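Local coordinates for protein dehydroquinate synthase (Thermus thermophilus, PDB 1UJN) that probably converts 3-deoxy-D-arabino-heptulosonate 7-phosphate into 3-dehydroquinate and phosphate, the second step of chorismate biosynthesis, with NAD and a divalent metal as cofactors, at residues T118-I123 against E169-A174; A122-S127 against A204-V209; A259-A264 against G328-A333; R263-E268 against W311-A316. One frame throughout, in Å; residues are numbered along the deposited sequence.

The four contacts form two pairs at separate places in the subunit. Interactions 1 and 2 share helix 120-126, which meets helix 164-181 in the first and helix 199-216 in the second; their centres are about 8 Å apart and they touch. Interactions 3 and 4, also about 8 Å apart between centres and touching, use the end of helix 247-264. Centres of contacts in different pairs lie about 25 to 29 Å apart, and along the chain the first pair closes before the second opens. Interaction 1 holds residues of the predicted NAD and metal sites, with interaction 2 beside it; the second pair joins helix 247-264 to helix 327-342 and strand 311-314, holding none of those residues.

Interaction 1: residues T118-I123 against E169-A174; sequences TTTLAI and EGLVEA
Thr120 lies over the backbone of Gly170, its OG1 coming within 3.2 Å of Gly170 CA, about van der Waals contact. The helix backbones nearly touch here, with Leu121 CA 3.8 Å from Gly170 CA, and a CB at Gly170 would collide with both Thr120 OG1 and Leu121 N. At chi1 45° OG1 sits between its own backbone N and carbonyl carbon, where it is hydrogen-bonded to Phe167 O, one turn earlier in the facing helix. That bond helps to hold the threonine's rotation, and its methyl CG2 stands 4.4 Å from Leu171 CD2. Next along the helix, Leu121 reaches out with CG anti to N (chi1 -179°) and sets CD1 3.4 Å from Glu173 OE1, a methyl against a carboxylate oxygen. Glu173, a predicted zinc ligand beside His231 and His247, turns its other oxygen, OE2, to a salt bridge with Lys176. Thr119, with Thr118 a predicted NAD-binding residue, N-caps helix 120-126: its OG1 accepts from Ala122 N at 3.0 Å. This helix start follows strand 112-117 of the large mixed sheet and meets helix 164-181, which also packs on helices 247-264 and 271-281, through Val172 among others.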
loop_
_atom_site.group_PDB
_atom_site.type_symbol
_atom_site.label_atom_id
_atom_site.label_comp_id
_atom_site.label_asym_id
_atom_site.label_seq_id
_atom_site.Cartn_x
_atom_site.Cartn_y
_atom_site.Cartn_z
ATOM N N THR A 118 -10.968 -16.621 -12.592
ATOM C CA THR A 118 -11.665 -17.870 -12.874
ATOM C C THR A 118 -13.170 -17.798 -12.605
ATOM O O THR A 118 -13.839 -18.827 -12.487
ATOM C CB THR A 118 -11.055 -19.032 -12.061
ATOM O OG1 THR A 118 -11.094 -18.715 -10.670
ATOM C CG2 THR A 118 -9.605 -19.265 -12.484
ATOM N N THR A 119 -13.699 -16.586 -12.498
ATOM C CA THR A 119 -15.133 -16.394 -12.289
ATOM C C THR A 119 -15.554 -15.260 -13.221
ATOM O O THR A 119 -14.716 -14.464 -13.646
ATOM C CB THR A 119 -15.486 -15.976 -10.836
ATOM O OG1 THR A 119 -14.994 -14.653 -10.581
ATOM C CG2 THR A 119 -14.887 -16.956 -9.828
ATOM N N THR A 120 -16.840 -15.179 -13.550
ATOM C CA THR A 120 -17.286 -14.108 -14.436
ATOM C C THR A 120 -17.184 -12.758 -13.734
ATOM O O THR A 120 -16.807 -11.755 -14.341
ATOM C CB THR A 120 -18.738 -14.334 -14.904
ATOM O OG1 THR A 120 -19.552 -14.719 -13.791
ATOM C CG2 THR A 120 -18.780 -15.428 -15.966
ATOM N N LEU A 121 -17.510 -12.731 -12.449
ATOM C CA LEU A 121 -17.436 -11.486 -11.696
ATOM C C LEU A 121 -16.005 -10.956 -11.685
ATOM O O LEU A 121 -15.784 -9.752 -11.800
ATOM C CB LEU A 121 -17.930 -11.704 -10.256
ATOM C CG LEU A 121 -17.935 -10.484 -9.323
ATOM C CD1 LEU A 121 -18.760 -9.360 -9.937
ATOM C CD2 LEU A 121 -18.507 -10.886 -7.966
ATOM N N ALA A 122 -15.025 -11.851 -11.556
ATOM C CA ALA A 122 -13.630 -11.421 -11.536
ATOM C C ALA A 122 -13.209 -10.898 -12.908
ATOM O O ALA A 122 -12.434 -9.949 -13.003
ATOM C CB ALA A 122 -12.725 -12.570 -11.110
ATOM N N ILE A 123 -13.722 -11.516 -13.970
ATOM C CA ILE A 123 -13.394 -11.081 -15.319
ATOM C C ILE A 123 -14.015 -9.715 -15.623
ATOM O O ILE A 123 -13.330 -8.795 -16.068
ATOM C CB ILE A 123 -13.904 -12.097 -16.377
ATOM C CG1 ILE A 123 -13.175 -13.434 -16.214
ATOM C CG2 ILE A 123 -13.693 -11.538 -17.790
ATOM C CD1 ILE A 123 -13.652 -14.520 -17.175
ATOM N N GLU A 169 -23.949 -14.483 -11.567
ATOM C CA GLU A 169 -23.677 -13.282 -10.775
ATOM C C GLU A 169 -22.832 -12.304 -11.574
ATOM O O GLU A 169 -23.080 -11.098 -11.559
ATOM C CB GLU A 169 -22.914 -13.623 -9.504
ATOM C CG GLU A 169 -23.754 -14.105 -8.372
ATOM C CD GLU A 169 -22.952 -14.156 -7.092
ATOM O OE1 GLU A 169 -22.744 -15.271 -6.570
ATOM O OE2 GLU A 169 -22.516 -13.080 -6.622
ATOM N N GLY A 170 -21.820 -12.833 -12.257
ATOM C CA GLY A 170 -20.950 -11.992 -13.059
ATOM C C GLY A 170 -21.668 -11.360 -14.235
ATOM O O GLY A 170 -21.360 -10.232 -14.634
ATOM N N LEU A 171 -22.634 -12.074 -14.803
ATOM C CA LEU A 171 -23.364 -11.532 -15.935
ATOM C C LEU A 171 -24.214 -10.338 -15.507
ATOM O O LEU A 171 -24.560 -9.498 -16.329
ATOM C CB LEU A 171 -24.237 -12.611 -16.580
ATOM C CG LEU A 171 -23.457 -13.840 -17.066
ATOM C CD1 LEU A 171 -24.325 -14.659 -18.007
ATOM C CD2 LEU A 171 -22.189 -13.404 -17.776
ATOM N N VAL A 172 -24.547 -10.266 -14.219
ATOM C CA VAL A 172 -25.340 -9.151 -13.705
ATOM C C VAL A 172 -24.517 -7.870 -13.799
ATOM O O VAL A 172 -25.027 -6.817 -14.183
ATOM C CB VAL A 172 -25.749 -9.373 -12.228
ATOM C CG1 VAL A 172 -26.361 -8.092 -11.652
ATOM C CG2 VAL A 172 -26.748 -10.515 -12.137
ATOM N N GLU A 173 -23.239 -7.973 -13.448
ATOM C CA GLU A 173 -22.336 -6.833 -13.492
ATOM C C GLU A 173 -22.180 -6.340 -14.932
ATOM O O GLU A 173 -22.073 -5.137 -15.177
ATOM C CB GLU A 173 -20.971 -7.230 -12.931
ATOM C CG GLU A 173 -20.331 -6.178 -12.035
ATOM C CD GLU A 173 -21.077 -5.992 -10.720
ATOM O OE1 GLU A 173 -20.691 -6.628 -9.716
ATOM O OE2 GLU A 173 -22.052 -5.216 -10.691
ATOM N N ALA A 174 -22.159 -7.275 -15.879
ATOM C CA ALA A 174 -22.030 -6.929 -17.293
ATOM C C ALA A 174 -23.296 -6.176 -17.712
ATOM O O ALA A 174 -23.240 -5.176 -18.434
ATOM C CB ALA A 174 -21.866 -8.196 -18.128
#

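Interaction 2: residues A122-S127 against A204-V209; sequences AIVDAS and ARAVAV
Val207 and Ile123 cross at about a right angle, and the methyl CG2 of the valine does most of the touching. It stands 4.1 Å from Ile123 CG2 and nearer still, 3.4 Å, to Ile123 O, so a carbonyl of helix 120-126 is covered by a hydrocarbon group. With CG1 anti to its backbone N (chi1 -180°), Val207 turns this other methyl to Ser127 OG, 3.7 Å from CG1. The serine hydroxyl thus touches a valine methyl and also has a polar partner: OG donates to Ile123 O over 2.6 Å, tilted 23° from the carbonyl plane. The bond links the side chain back to the carbonyl four residues earlier, beside a wider pi-type turn at 122-126. An alanine here is likely to leave Ile123 O without this hydroxyl donor and Val207 CG1 without its contact with the oxygen. Val124, one residue on from Ile123, straddles Ala206 with both methyls: CG2 is 4.0 Å and CG1 4.1 Å from Ala206 CB, the alanine methyl meeting both branches of the valine. The two helix segments run almost side by side, their N-to-C directions 10° apart and their axes 8.6 Å at closest approach. Around them, helix 164-181 packs on Val124 through His177 and on Ala206 through Ala174. Strand 2-6 lies against Val207 through Leu4, and Pro117 at the end of strand 112-117 packs on Ile123.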
loop_
_atom_site.group_PDB
_atom_site.type_symbol
_atom_site.label_atom_id
_atom_site.label_comp_id
_atom_site.label_asym_id
_atom_site.label_seq_id
_atom_site.Cartn_x
_atom_site.Cartn_y
_atom_site.Cartn_z
ATOM N N ALA A 122 -15.025 -11.851 -11.556
ATOM C CA ALA A 122 -13.630 -11.421 -11.536
ATOM C C ALA A 122 -13.209 -10.898 -12.908
ATOM O O ALA A 122 -12.434 -9.949 -13.003
ATOM C CB ALA A 122 -12.725 -12.570 -11.110
ATOM N N ILE A 123 -13.722 -11.516 -13.970
ATOM C CA ILE A 123 -13.394 -11.081 -15.319
ATOM C C ILE A 123 -14.015 -9.715 -15.623
ATOM O O ILE A 123 -13.330 -8.795 -16.068
ATOM C CB ILE A 123 -13.904 -12.097 -16.377
ATOM C CG1 ILE A 123 -13.175 -13.434 -16.214
ATOM C CG2 ILE A 123 -13.693 -11.538 -17.790
ATOM C CD1 ILE A 123 -13.652 -14.520 -17.175
ATOM N N VAL A 124 -15.312 -9.591 -15.360
ATOM C CA VAL A 124 -16.062 -8.368 -15.641
ATOM C C VAL A 124 -15.791 -7.196 -14.708
ATOM O O VAL A 124 -15.788 -6.046 -15.145
ATOM C CB VAL A 124 -17.602 -8.653 -15.630
ATOM C CG1 VAL A 124 -18.390 -7.359 -15.821
ATOM C CG2 VAL A 124 -17.948 -9.633 -16.734
ATOM N N ASP A 125 -15.538 -7.484 -13.436
ATOM C CA ASP A 125 -15.342 -6.419 -12.468
ATOM C C ASP A 125 -13.937 -6.241 -11.888
ATOM O O ASP A 125 -13.458 -5.116 -11.763
ATOM C CB ASP A 125 -16.355 -6.602 -11.335
ATOM C CG ASP A 125 -16.474 -5.378 -10.456
ATOM O OD1 ASP A 125 -16.595 -4.260 -11.007
ATOM O OD2 ASP A 125 -16.459 -5.530 -9.215
ATOM N N ALA A 126 -13.274 -7.334 -11.536
ATOM C CA ALA A 126 -11.947 -7.230 -10.936
ATOM C C ALA A 126 -10.768 -6.941 -11.871
ATOM O O ALA A 126 -9.687 -6.588 -11.399
ATOM C CB ALA A 126 -11.659 -8.489 -10.115
ATOM N N SER A 127 -10.969 -7.068 -13.183
ATOM C CA SER A 127 -9.895 -6.843 -14.152
ATOM C C SER A 127 -9.506 -5.384 -14.359
ATOM O O SER A 127 -8.435 -5.099 -14.903
ATOM C CB SER A 127 -10.281 -7.440 -15.506
ATOM O OG SER A 127 -11.511 -6.886 -15.960
ATOM N N ALA A 204 -15.736 -9.820 -23.370
ATOM C CA ALA A 204 -14.796 -8.808 -23.842
ATOM C C ALA A 204 -15.519 -7.474 -23.941
ATOM O O ALA A 204 -14.961 -6.427 -23.614
ATOM C CB ALA A 204 -14.234 -9.203 -25.198
ATOM N N ARG A 205 -16.770 -7.509 -24.389
ATOM C CA ARG A 205 -17.539 -6.282 -24.505
ATOM C C ARG A 205 -17.799 -5.698 -23.114
ATOM O O ARG A 205 -17.722 -4.484 -22.914
ATOM C CB ARG A 205 -18.868 -6.548 -25.225
ATOM C CG ARG A 205 -19.739 -5.312 -25.370
ATOM C CD ARG A 205 -20.999 -5.606 -26.175
ATOM N NE ARG A 205 -20.719 -5.713 -27.602
ATOM C CZ ARG A 205 -20.447 -4.681 -28.397
ATOM N NH1 ARG A 205 -20.418 -3.445 -27.915
ATOM N NH2 ARG A 205 -20.194 -4.886 -29.682
ATOM N N ALA A 206 -18.096 -6.568 -22.155
ATOM C CA ALA A 206 -18.373 -6.132 -20.788
ATOM C C ALA A 206 -17.157 -5.444 -20.167
ATOM O O ALA A 206 -17.280 -4.390 -19.540
ATOM C CB ALA A 206 -18.788 -7.325 -19.937
ATOM N N VAL A 207 -15.984 -6.038 -20.339
ATOM C CA VAL A 207 -14.765 -5.458 -19.783
ATOM C C VAL A 207 -14.444 -4.127 -20.449
ATOM O O VAL A 207 -14.044 -3.169 -19.788
ATOM C CB VAL A 207 -13.553 -6.399 -19.968
ATOM C CG1 VAL A 207 -12.308 -5.756 -19.364
ATOM C CG2 VAL A 207 -13.826 -7.744 -19.302
ATOM N N ALA A 208 -14.636 -4.068 -21.761
ATOM C CA ALA A 208 -14.353 -2.852 -22.518
ATOM C C ALA A 208 -15.127 -1.650 -21.985
ATOM O O ALA A 208 -14.628 -0.525 -22.013
ATOM C CB ALA A 208 -14.664 -3.078 -23.992
ATOM N N VAL A 209 -16.342 -1.877 -21.492
ATOM C CA VAL A 209 -17.136 -0.775 -20.959
ATOM C C VAL A 209 -16.532 -0.203 -19.678
ATOM O O VAL A 209 -16.477 1.017 -19.506
ATOM C CB VAL A 209 -18.597 -1.198 -20.682
ATOM C CG1 VAL A 209 -19.359 -0.048 -20.030
ATOM C CG2 VAL A 209 -19.269 -1.600 -21.979
#

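Interaction 3: residues A259-A264 against G328-A333; sequences ALLGRA and GLLREA
Leu261 CD2 makes the central apolar contact, meeting three side chains of the facing helix at once. It lies 3.5 Å from Leu329 CD2, 3.6 Å from Ala333 CB and 3.9 Å from Leu330 CD2, one methyl set among a leucine pair and an alanine a turn on. Leu329 comes to it with CG anti to N (chi1 -169°), its side chain slanting across that of Leu261, and the same CD2 also reaches Ala264 CB at 4.3 Å. At the other end of the contact Leu260 CB faces Ala333 CB, 4.4 Å apart, where the small alanine lets the backbones come closest. A second kind of contact sets a methyl near a backbone oxygen, Leu260 CD1 lying 3.9 Å from Ala333 O. Within its own helix Leu260 also covers a flat group, its CD2 standing over the centre of one face of the Arg263 guanidinium. The helix segments cross with their axes 9.7 Å apart and their directions at 123°. Trp311 of strand 311-314 and Leu325 extend the apolar surface beside Leu261 and Leu330. All the interactions across the two segments are apolar or methyl-to-carbonyl, so the join rests on the fit of shapes and the exclusion of water, without directional bonds.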
loop_
_atom_site.group_PDB
_atom_site.type_symbol
_atom_site.label_atom_id
_atom_site.label_comp_id
_atom_site.label_asym_id
_atom_site.label_seq_id
_atom_site.Cartn_x
_atom_site.Cartn_y
_atom_site.Cartn_z
ATOM N N ALA A 259 -34.196 1.226 -11.396
ATOM C CA ALA A 259 -35.121 1.354 -12.510
ATOM C C ALA A 259 -36.414 2.032 -12.055
ATOM O O ALA A 259 -36.979 2.850 -12.781
ATOM C CB ALA A 259 -35.423 -0.021 -13.097
ATOM N N LEU A 260 -36.881 1.698 -10.853
ATOM C CA LEU A 260 -38.109 2.301 -10.336
ATOM C C LEU A 260 -37.900 3.781 -10.009
ATOM O O LEU A 260 -38.805 4.600 -10.189
ATOM C CB LEU A 260 -38.604 1.530 -9.106
ATOM C CG LEU A 260 -39.096 0.124 -9.473
ATOM C CD1 LEU A 260 -39.278 -0.717 -8.218
ATOM C CD2 LEU A 260 -40.410 0.231 -10.262
ATOM N N LEU A 261 -36.710 4.128 -9.533
ATOM C CA LEU A 261 -36.404 5.523 -9.233
ATOM C C LEU A 261 -36.406 6.304 -10.547
ATOM O O LEU A 261 -36.920 7.425 -10.624
ATOM C CB LEU A 261 -35.029 5.643 -8.577
ATOM C CG LEU A 261 -34.863 4.995 -7.203
ATOM C CD1 LEU A 261 -33.415 5.084 -6.765
ATOM C CD2 LEU A 261 -35.777 5.685 -6.200
ATOM N N GLY A 262 -35.827 5.701 -11.581
ATOM C CA GLY A 262 -35.774 6.349 -12.878
ATOM C C GLY A 262 -37.161 6.583 -13.443
ATOM O O GLY A 262 -37.443 7.638 -14.012
ATOM N N ARG A 263 -38.037 5.598 -13.282
ATOM C CA ARG A 263 -39.399 5.710 -13.790
ATOM C C ARG A 263 -40.135 6.857 -13.106
ATOM O O ARG A 263 -40.815 7.650 -13.763
ATOM C CB ARG A 263 -40.158 4.405 -13.558
ATOM C CG ARG A 263 -41.504 4.338 -14.260
ATOM C CD ARG A 263 -42.269 3.085 -13.860
ATOM N NE ARG A 263 -42.666 3.116 -12.453
ATOM C CZ ARG A 263 -43.290 2.121 -11.826
ATOM N NH1 ARG A 263 -43.593 1.003 -12.478
ATOM N NH2 ARG A 263 -43.612 2.244 -10.546
ATOM N N ALA A 264 -39.989 6.942 -11.788
ATOM C CA ALA A 264 -40.642 7.985 -11.007
ATOM C C ALA A 264 -40.169 9.383 -11.393
ATOM O O ALA A 264 -40.916 10.356 -11.254
ATOM C CB ALA A 264 -40.397 7.751 -9.527
ATOM N N GLY A 328 -39.774 10.815 0.309
ATOM C CA GLY A 328 -41.079 10.392 -0.164
ATOM C C GLY A 328 -41.001 9.597 -1.454
ATOM O O GLY A 328 -41.803 8.690 -1.680
ATOM N N LEU A 329 -40.037 9.943 -2.301
ATOM C CA LEU A 329 -39.842 9.260 -3.576
ATOM C C LEU A 329 -39.219 7.887 -3.326
ATOM O O LEU A 329 -39.624 6.889 -3.925
ATOM C CB LEU A 329 -38.933 10.097 -4.479
ATOM C CG LEU A 329 -38.792 9.712 -5.955
ATOM C CD1 LEU A 329 -38.178 10.875 -6.717
ATOM C CD2 LEU A 329 -37.936 8.463 -6.103
ATOM N N LEU A 330 -38.233 7.844 -2.436
ATOM C CA LEU A 330 -37.564 6.594 -2.099
ATOM C C LEU A 330 -38.556 5.640 -1.440
ATOM O O LEU A 330 -38.570 4.441 -1.721
ATOM C CB LEU A 330 -36.401 6.861 -1.143
ATOM C CG LEU A 330 -35.332 7.853 -1.614
ATOM C CD1 LEU A 330 -34.385 8.147 -0.462
ATOM C CD2 LEU A 330 -34.577 7.286 -2.812
ATOM N N ARG A 331 -39.387 6.187 -0.561
ATOM C CA ARG A 331 -40.380 5.401 0.140
ATOM C C ARG A 331 -41.355 4.792 -0.853
ATOM O O ARG A 331 -41.702 3.620 -0.786
ATOM C CB ARG A 331 -41.125 6.324 1.106
ATOM C CG ARG A 331 -41.894 5.547 2.174
ATOM C CD ARG A 331 -42.581 6.478 3.180
ATOM N NE ARG A 331 -41.634 6.911 4.210
ATOM C CZ ARG A 331 -41.523 6.142 5.309
ATOM N NH1 ARG A 331 -42.249 5.043 5.427
ATOM N NH2 ARG A 331 -40.666 6.488 6.274
ATOM N N GLU A 332 -41.797 5.617 -1.797
ATOM C CA GLU A 332 -42.727 5.200 -2.840
ATOM C C GLU A 332 -42.113 4.095 -3.699
ATOM O O GLU A 332 -42.752 3.086 -3.984
ATOM C CB GLU A 332 -43.068 6.403 -3.726
ATOM C CG GLU A 332 -43.992 6.106 -4.896
ATOM C CD GLU A 332 -45.463 6.196 -4.526
ATOM O OE1 GLU A 332 -45.883 7.258 -4.013
ATOM O OE2 GLU A 332 -46.198 5.211 -4.756
ATOM N N ALA A 333 -40.869 4.304 -4.114
ATOM C CA ALA A 333 -40.169 3.334 -4.953
ATOM C C ALA A 333 -39.941 2.018 -4.220
ATOM O O ALA A 333 -40.047 0.948 -4.815
ATOM C CB ALA A 333 -38.839 3.910 -5.413
#

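Interaction 4: residues R263-E268 against W311-A316; sequences RALGGE and WVVPLA
A Schellman motif ends helix 247-264 and delivers Gly267 and Glu268 to the backbone of Leu315. Gly266, at positive phi (81°), is its C-prime residue; the motif pairs Gly267 N with Gly262 O and Gly266 N with Arg263 O. The chain then lies so close to the strand end that Gly267 CA is 3.3 Å from Leu315 O, and a CB pointing that way would strike this oxygen. Glu268 N donates to Leu315 O over 2.7 Å, meeting the oxygen nearly head-on (C=O...N 160°). Water 1 lies within hydrogen-bonding distance of Glu268 O, at 2.7 Å, and Pro314 O, at 2.8 Å, and can bridge them, though other acceptors may compete. The extended side chain of Glu268 runs past Leu315 O and lays its carboxylate beside the Ala316 methyl, OE1 3.5 Å from CB. Apolar contacts complete the join. Leu265 leaves the helix with CG beside its own N (chi1 -67°) and crosses Val313 at about a right angle, CD1 to Val313 CG1 4.0 Å, while its CB lies 4.2 Å from Leu315 CD2. Leu315 and Ala316 together face Arg319, a classic beta bulge where the strand turns its corner, before the chain returns as strand 319-323, which pairs antiparallel with 311-314. Leu265 continues onto Leu325 and onto Leu329 of helix 327-342, so its side chain lies between the two-stranded sheet and that helix.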
loop_
_atom_site.group_PDB
_atom_site.type_symbol
_atom_site.label_atom_id
_atom_site.label_comp_id
_atom_site.label_asym_id
_atom_site.label_seq_id
_atom_site.Cartn_x
_atom_site.Cartn_y
_atom_site.Cartn_z
ATOM N N ARG A 263 -38.037 5.598 -13.282
ATOM C CA ARG A 263 -39.399 5.710 -13.790
ATOM C C ARG A 263 -40.135 6.857 -13.106
ATOM O O ARG A 263 -40.815 7.650 -13.763
ATOM C CB ARG A 263 -40.158 4.405 -13.558
ATOM C CG ARG A 263 -41.504 4.338 -14.260
ATOM C CD ARG A 263 -42.269 3.085 -13.860
ATOM N NE ARG A 263 -42.666 3.116 -12.453
ATOM C CZ ARG A 263 -43.290 2.121 -11.826
ATOM N NH1 ARG A 263 -43.593 1.003 -12.478
ATOM N NH2 ARG A 263 -43.612 2.244 -10.546
ATOM N N ALA A 264 -39.989 6.942 -11.788
ATOM C CA ALA A 264 -40.642 7.985 -11.007
ATOM C C ALA A 264 -40.169 9.383 -11.393
ATOM O O ALA A 264 -40.916 10.356 -11.254
ATOM C CB ALA A 264 -40.397 7.751 -9.527
ATOM N N LEU A 265 -38.928 9.479 -11.867
ATOM C CA LEU A 265 -38.359 10.762 -12.269
ATOM C C LEU A 265 -38.583 11.064 -13.746
ATOM O O LEU A 265 -37.929 11.940 -14.314
ATOM C CB LEU A 265 -36.860 10.802 -11.959
ATOM C CG LEU A 265 -36.472 10.802 -10.477
ATOM C CD1 LEU A 265 -34.960 10.908 -10.351
ATOM C CD2 LEU A 265 -37.144 11.972 -9.759
ATOM N N GLY A 266 -39.502 10.332 -14.366
ATOM C CA GLY A 266 -39.810 10.556 -15.768
ATOM C C GLY A 266 -38.867 9.932 -16.780
ATOM O O GLY A 266 -38.859 10.328 -17.947
ATOM N N GLY A 267 -38.070 8.958 -16.349
ATOM C CA GLY A 267 -37.152 8.318 -17.271
ATOM C C GLY A 267 -37.866 7.290 -18.128
ATOM O O GLY A 267 -39.049 7.012 -17.915
ATOM N N GLU A 268 -37.160 6.729 -19.106
ATOM C CA GLU A 268 -37.751 5.716 -19.972
ATOM C C GLU A 268 -38.002 4.471 -19.132
ATOM O O GLU A 268 -37.378 4.282 -18.091
ATOM C CB GLU A 268 -36.811 5.369 -21.128
ATOM C CG GLU A 268 -36.260 6.568 -21.880
ATOM C CD GLU A 268 -35.582 6.175 -23.180
ATOM O OE1 GLU A 268 -34.910 5.119 -23.211
ATOM O OE2 GLU A 268 -35.714 6.925 -24.170
ATOM N N TRP A 311 -27.870 8.885 -5.231
ATOM C CA TRP A 311 -28.210 7.650 -5.923
ATOM C C TRP A 311 -27.910 7.751 -7.410
ATOM O O TRP A 311 -28.057 8.818 -8.007
ATOM C CB TRP A 311 -29.700 7.336 -5.775
ATOM C CG TRP A 311 -30.207 7.259 -4.375
ATOM C CD1 TRP A 311 -30.462 8.304 -3.532
ATOM C CD2 TRP A 311 -30.559 6.070 -3.662
ATOM N NE1 TRP A 311 -30.960 7.837 -2.338
ATOM C CE2 TRP A 311 -31.029 6.469 -2.390
ATOM C CE3 TRP A 311 -30.525 4.704 -3.974
ATOM C CZ2 TRP A 311 -31.463 5.551 -1.430
ATOM C CZ3 TRP A 311 -30.956 3.791 -3.020
ATOM C CH2 TRP A 311 -31.420 4.220 -1.762
ATOM N N VAL A 312 -27.492 6.638 -8.007
ATOM C CA VAL A 312 -27.234 6.607 -9.440
ATOM C C VAL A 312 -28.576 6.206 -10.043
ATOM O O VAL A 312 -29.041 5.078 -9.854
ATOM C CB VAL A 312 -26.171 5.551 -9.826
ATOM C CG1 VAL A 312 -26.001 5.521 -11.333
ATOM C CG2 VAL A 312 -24.842 5.874 -9.155
ATOM N N VAL A 313 -29.204 7.141 -10.748
ATOM C CA VAL A 313 -30.508 6.904 -11.357
ATOM C C VAL A 313 -30.416 6.783 -12.872
ATOM O O VAL A 313 -29.945 7.697 -13.545
ATOM C CB VAL A 313 -31.492 8.059 -11.029
ATOM C CG1 VAL A 313 -32.864 7.769 -11.626
ATOM C CG2 VAL A 313 -31.596 8.248 -9.525
ATOM N N PRO A 314 -30.862 5.645 -13.427
ATOM C CA PRO A 314 -30.822 5.437 -14.875
ATOM C C PRO A 314 -32.107 5.967 -15.514
ATOM O O PRO A 314 -33.179 5.396 -15.327
ATOM C CB PRO A 314 -30.704 3.925 -14.991
ATOM C CG PRO A 314 -31.596 3.462 -13.874
ATOM C CD PRO A 314 -31.230 4.397 -12.728
ATOM N N LEU A 315 -31.999 7.065 -16.257
ATOM C CA LEU A 315 -33.168 7.648 -16.914
ATOM C C LEU A 315 -33.382 6.993 -18.271
ATOM O O LEU A 315 -34.495 6.973 -18.803
ATOM C CB LEU A 315 -32.983 9.159 -17.071
ATOM C CG LEU A 315 -32.802 9.929 -15.756
ATOM C CD1 LEU A 315 -32.594 11.406 -16.050
ATOM C CD2 LEU A 315 -34.020 9.734 -14.866
ATOM N N ALA A 316 -32.302 6.449 -18.819
ATOM C CA ALA A 316 -32.327 5.764 -20.105
ATOM C C ALA A 316 -30.970 5.099 -20.253
ATOM O O ALA A 316 -29.991 5.550 -19.660
ATOM C CB ALA A 316 -32.548 6.765 -21.237
HETATM O O HOH W 1 -35.855 5.284 -16.080
#